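Local coordinates for protein pectate lyase II (Xanthomonas campestris pv. campestris, PDB 2QY1) that probably cleaves pectate, the polygalacturonate of plant cell walls, by beta-elimination, as other secreted lyases of polysaccharide lyase family 1 do, at residues K315-V318 with I319-G323; P209-F213 with G214-I218. The protein carries 2 engineered substitutions. All coordinates share one frame; numbering follows the deposited sequence.

Contact 1 of 2, residues K315-V318 with I319-G323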
loop_
_atom_site.group_PDB
_atom_site.type_symbol
_atom_site.label_atom_id
_atom_site.label_comp_id
_atom_site.label_asym_id
_atom_site.label_seq_id
_atom_site.Cartn_x
_atom_site.Cartn_y
_atom_site.Cartn_z
ATOM N N LYS A 315 4.168 -18.082 1.987
ATOM C CA LYS A 315 5.551 -17.635 1.799
ATOM C C LYS A 315 6.046 -17.925 0.381
ATOM O O LYS A 315 6.486 -17.014 -0.319
ATOM C CB LYS A 315 6.491 -18.265 2.836
ATOM C CG LYS A 315 7.970 -17.944 2.616
ATOM C CD LYS A 315 8.835 -18.411 3.780
ATOM C CE LYS A 315 10.318 -18.187 3.494
ATOM N NZ LYS A 315 11.182 -18.499 4.675
ATOM N N ALA A 316 5.955 -19.189 -0.035
ATOM C CA ALA A 316 6.400 -19.613 -1.365
ATOM C C ALA A 316 5.583 -18.968 -2.484
ATOM O O ALA A 316 6.145 -18.476 -3.465
ATOM C CB ALA A 316 6.366 -21.135 -1.480
ATOM N N LYS A 317 4.259 -18.965 -2.322
ATOM C CA LYS A 317 3.348 -18.383 -3.308
ATOM C C LYS A 317 3.626 -16.895 -3.531
ATOM O O LYS A 317 3.738 -16.450 -4.674
ATOM C CB LYS A 317 1.883 -18.632 -2.902
ATOM C CG LYS A 317 0.818 -17.751 -3.582
ATOM C CD LYS A 317 0.759 -17.896 -5.108
ATOM C CE LYS A 317 0.028 -19.148 -5.559
ATOM N NZ LYS A 317 0.041 -19.247 -7.047
ATOM N N VAL A 318 3.751 -16.144 -2.439
ATOM C CA VAL A 318 3.990 -14.703 -2.513
ATOM C C VAL A 318 5.374 -14.378 -3.083
ATOM O O VAL A 318 5.496 -13.513 -3.944
ATOM C CB VAL A 318 3.739 -14.013 -1.145
ATOM C CG1 VAL A 318 4.255 -12.590 -1.138
ATOM C CG2 VAL A 318 2.249 -14.027 -0.814
ATOM N N ILE A 319 6.408 -15.087 -2.632
ATOM C CA ILE A 319 7.744 -14.920 -3.210
ATOM C C ILE A 319 7.710 -15.123 -4.731
ATOM O O ILE A 319 8.356 -14.384 -5.476
ATOM C CB ILE A 319 8.800 -15.840 -2.533
ATOM C CG1 ILE A 319 9.166 -15.291 -1.148
ATOM C CG2 ILE A 319 10.061 -15.966 -3.400
ATOM C CD1 ILE A 319 9.880 -16.289 -0.235
ATOM N N ALA A 320 6.919 -16.094 -5.181
ATOM C CA ALA A 320 6.830 -16.439 -6.601
ATOM C C ALA A 320 6.016 -15.451 -7.449
ATOM O O ALA A 320 6.250 -15.333 -8.655
ATOM C CB ALA A 320 6.275 -17.849 -6.764
ATOM N N THR A 321 5.073 -14.749 -6.824
ATOM C CA THR A 321 4.072 -13.979 -7.572
ATOM C C THR A 321 4.056 -12.470 -7.304
ATOM O O THR A 321 3.573 -11.707 -8.142
ATOM C CB THR A 321 2.641 -14.517 -7.335
ATOM O OG1 THR A 321 2.313 -14.422 -5.942
ATOM C CG2 THR A 321 2.512 -15.969 -7.802
ATOM N N ALA A 322 4.562 -12.044 -6.147
ATOM C CA ALA A 322 4.463 -10.638 -5.741
ATOM C C ALA A 322 5.483 -9.731 -6.414
ATOM O O ALA A 322 6.640 -10.113 -6.607
ATOM C CB ALA A 322 4.559 -10.503 -4.228
ATOM N N GLY A 323 5.036 -8.527 -6.769
ATOM C CA GLY A 323 5.908 -7.495 -7.315
ATOM C C GLY A 323 5.805 -7.330 -8.817
ATOM O O GLY A 323 5.072 -8.060 -9.489
#

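Contact 2 of 2, residues P209-F213 with G214-I218. Engineered in segment 209-213: F213 (natural residue Arg).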
loop_
_atom_site.group_PDB
_atom_site.type_symbol
_atom_site.label_atom_id
_atom_site.label_comp_id
_atom_site.label_asym_id
_atom_site.label_seq_id
_atom_site.Cartn_x
_atom_site.Cartn_y
_atom_site.Cartn_z
ATOM N N PRO A 209 -0.440 -2.867 7.491
ATOM C CA PRO A 209 -0.616 -1.424 7.356
ATOM C C PRO A 209 -0.872 -0.735 8.698
ATOM O O PRO A 209 -1.167 -1.399 9.693
ATOM C CB PRO A 209 -1.869 -1.323 6.489
ATOM C CG PRO A 209 -2.696 -2.506 6.914
ATOM C CD PRO A 209 -1.735 -3.571 7.406
ATOM N N LEU A 210 -0.741 0.588 8.721
ATOM C CA LEU A 210 -1.280 1.373 9.819
ATOM C C LEU A 210 -2.711 1.705 9.419
ATOM O O LEU A 210 -2.932 2.459 8.468
ATOM C CB LEU A 210 -0.464 2.656 10.043
ATOM C CG LEU A 210 -0.694 3.507 11.302
ATOM C CD1 LEU A 210 0.315 4.651 11.349
ATOM C CD2 LEU A 210 -2.121 4.058 11.414
ATOM N N GLN A 211 -3.676 1.130 10.131
ATOM C CA GLN A 211 -5.083 1.349 9.820
ATOM C C GLN A 211 -5.758 2.214 10.877
ATOM O O GLN A 211 -5.745 1.883 12.063
ATOM C CB GLN A 211 -5.823 0.013 9.677
ATOM C CG GLN A 211 -7.310 0.153 9.340
ATOM C CD GLN A 211 -8.067 -1.161 9.403
ATOM O OE1 GLN A 211 -7.473 -2.238 9.385
ATOM N NE2 GLN A 211 -9.392 -1.076 9.474
ATOM N N ARG A 212 -6.344 3.322 10.432
ATOM C CA ARG A 212 -7.200 4.150 11.276
ATOM C C ARG A 212 -8.618 4.124 10.720
ATOM O O ARG A 212 -8.832 4.464 9.550
ATOM C CB ARG A 212 -6.700 5.592 11.307
ATOM C CG ARG A 212 -5.455 5.853 12.128
ATOM C CD ARG A 212 -5.185 7.343 12.112
ATOM N NE ARG A 212 -4.068 7.772 12.950
ATOM C CZ ARG A 212 -2.834 7.997 12.506
ATOM N NH1 ARG A 212 -2.534 7.819 11.227
ATOM N NH2 ARG A 212 -1.893 8.402 13.347
ATOM N N PHE A 213 -9.579 3.727 11.559
ATOM C CA PHE A 213 -11.005 3.640 11.186
ATOM C C PHE A 213 -11.256 2.587 10.099
ATOM O O PHE A 213 -10.329 1.904 9.652
ATOM C CB PHE A 213 -11.561 5.001 10.724
ATOM C CG PHE A 213 -11.266 6.146 11.657
ATOM C CD1 PHE A 213 -12.104 6.421 12.733
ATOM C CD2 PHE A 213 -10.162 6.971 11.439
ATOM C CE1 PHE A 213 -11.836 7.484 13.595
ATOM C CE2 PHE A 213 -9.888 8.039 12.293
ATOM C CZ PHE A 213 -10.728 8.296 13.373
ATOM N N GLY A 214 -12.517 2.461 9.690
ATOM C CA GLY A 214 -12.896 1.625 8.551
ATOM C C GLY A 214 -12.755 0.128 8.758
ATOM O O GLY A 214 -12.501 -0.343 9.871
ATOM N N LEU A 215 -12.932 -0.618 7.670
ATOM C CA LEU A 215 -12.806 -2.069 7.692
ATOM C C LEU A 215 -11.759 -2.512 6.691
ATOM O O LEU A 215 -11.649 -1.942 5.601
ATOM C CB LEU A 215 -14.146 -2.741 7.367
ATOM C CG LEU A 215 -15.368 -2.370 8.216
ATOM C CD1 LEU A 215 -16.634 -2.954 7.607
ATOM C CD2 LEU A 215 -15.204 -2.822 9.663
ATOM N N SER A 216 -10.984 -3.524 7.065
ATOM C CA SER A 216 -10.001 -4.094 6.160
ATOM C C SER A 216 -10.017 -5.615 6.194
ATOM O O SER A 216 -10.450 -6.233 7.175
ATOM C CB SER A 216 -8.595 -3.564 6.464
ATOM O OG SER A 216 -8.058 -4.171 7.626
ATOM N N HIS A 217 -9.552 -6.203 5.100
ATOM C CA HIS A 217 -9.355 -7.635 5.009
ATOM C C HIS A 217 -7.909 -7.849 4.573
ATOM O O HIS A 217 -7.526 -7.497 3.458
ATOM C CB HIS A 217 -10.345 -8.240 4.016
ATOM C CG HIS A 217 -10.314 -9.735 3.950
ATOM N ND1 HIS A 217 -10.735 -10.433 2.840
ATOM C CD2 HIS A 217 -9.914 -10.666 4.850
ATOM C CE1 HIS A 217 -10.603 -11.729 3.061
ATOM N NE2 HIS A 217 -10.103 -11.897 4.271
ATOM N N ILE A 218 -7.111 -8.393 5.485
ATOM C CA ILE A 218 -5.679 -8.582 5.279
ATOM C C ILE A 218 -5.398 -10.085 5.264
ATOM O O ILE A 218 -5.370 -10.722 6.315
ATOM C CB ILE A 218 -4.862 -7.854 6.393
ATOM C CG1 ILE A 218 -5.174 -6.350 6.387
ATOM C CG2 ILE A 218 -3.353 -8.100 6.240
ATOM C CD1 ILE A 218 -4.856 -5.629 7.699
#

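Contact 1 of 2, residues K315-V318 with I319-G323
Helix 314-321, a short C-terminal helix lying against the outside of the parallel beta-helix, carries this contact in its last turns, where K315-V318 meet I319-A322. Two regular i to i+4 backbone bonds open it: I319 N gives to K315 O at 3.0 Å and A320 N to A316 O. At the end of the helix V318 O takes two donors. A322 N reaches V318 O at 2.8 Å in the carbonyl plane, while T321 N comes from above that plane in a longer i to i+3 bond; A322 then leaves helical geometry. The T321 hydroxyl bonds a turn back: with chi1 at 61°, T321 OG1 sits between the backbone N and the carbonyl carbon and gives its proton to K317 O at 2.8 Å from above the carbonyl plane.

The side chains pack in i to i+4 pairs. K315, fully extended, runs alongside I319, its CG 3.8 Å from I319 CD1, and carries NZ on to a salt bridge with E247. The inner face is covered by strands 193-202 and 215-226, where V318 and I319 touch R200 and Y222. K317, bent at chi2 and chi3, crosses T321 at a slant, with K317 CD 3.7 Å from T321 CG2. Its NZ bonds to E330 O. On the buried side, V318 CG1 meets the methyl CB of A322 at 3.7 Å.

Contact 2 of 2, residues P209-F213 with G214-I218
Polar bonds centred on Q211 span the turn between strands 210-212 and 215-226, a corner of the parallel beta-helix. The Q211 side chain runs extended into the bend, CG opposite the backbone N (chi1 -180°), and its amide uses both ends. Q211 OE1 receives S216 OG at 2.7 Å, from above the carbonyl plane and not along a lone pair. Q211 NE2 donates to F213 O at 3.1 Å, almost straight at 166°, with that oxygen lying in the Q211 amide plane. Q211 NE2 also stands 3.2 Å from G214 O. The bonds to S216 OG and F213 O together set which end of the amide faces which partner.

The apolar contact lies at the open ends of the two segments. The CD corner of the P209 ring, which follows a cis peptide bond, meets the end methyl of I218, P209 CD to I218 CD1 3.7 Å. Both residues also touch I231 and Y196, placing the pair in the interior of the beta-helix.

Backbone shape makes the corner itself. F213, an engineered residue where nature has Arg, and G214 both have positive phi, and the F213 side chain touches M235. R212 also points away from the bend, its guanidinium held by D184 and G181 O near a bound phosphate.

A single buried amide thus satisfies a turn carbonyl and a serine hydroxyl together, tying the two strands across the corner by side chains.

Contact 2 comes first along the chain and contact 1 near its end, with centres about 22 Å apart and nearest atoms about 11 Å apart, so they do not touch. Contact 2 belongs to the parallel beta-helix itself, forming a corner between strands 210-212 and 215-226, whereas contact 1 lies on helix 314-321, packed on the outside of that framework. Strand 215-226 connects them: its beginning supplies half of contact 2, and Y222, further along it, touches the helix of contact 1. Strand 193-202 also borders both, through Y196 at the corner and R200 beneath the helix. The C-terminal part of the chain thus folds back onto strands of the same beta-helix.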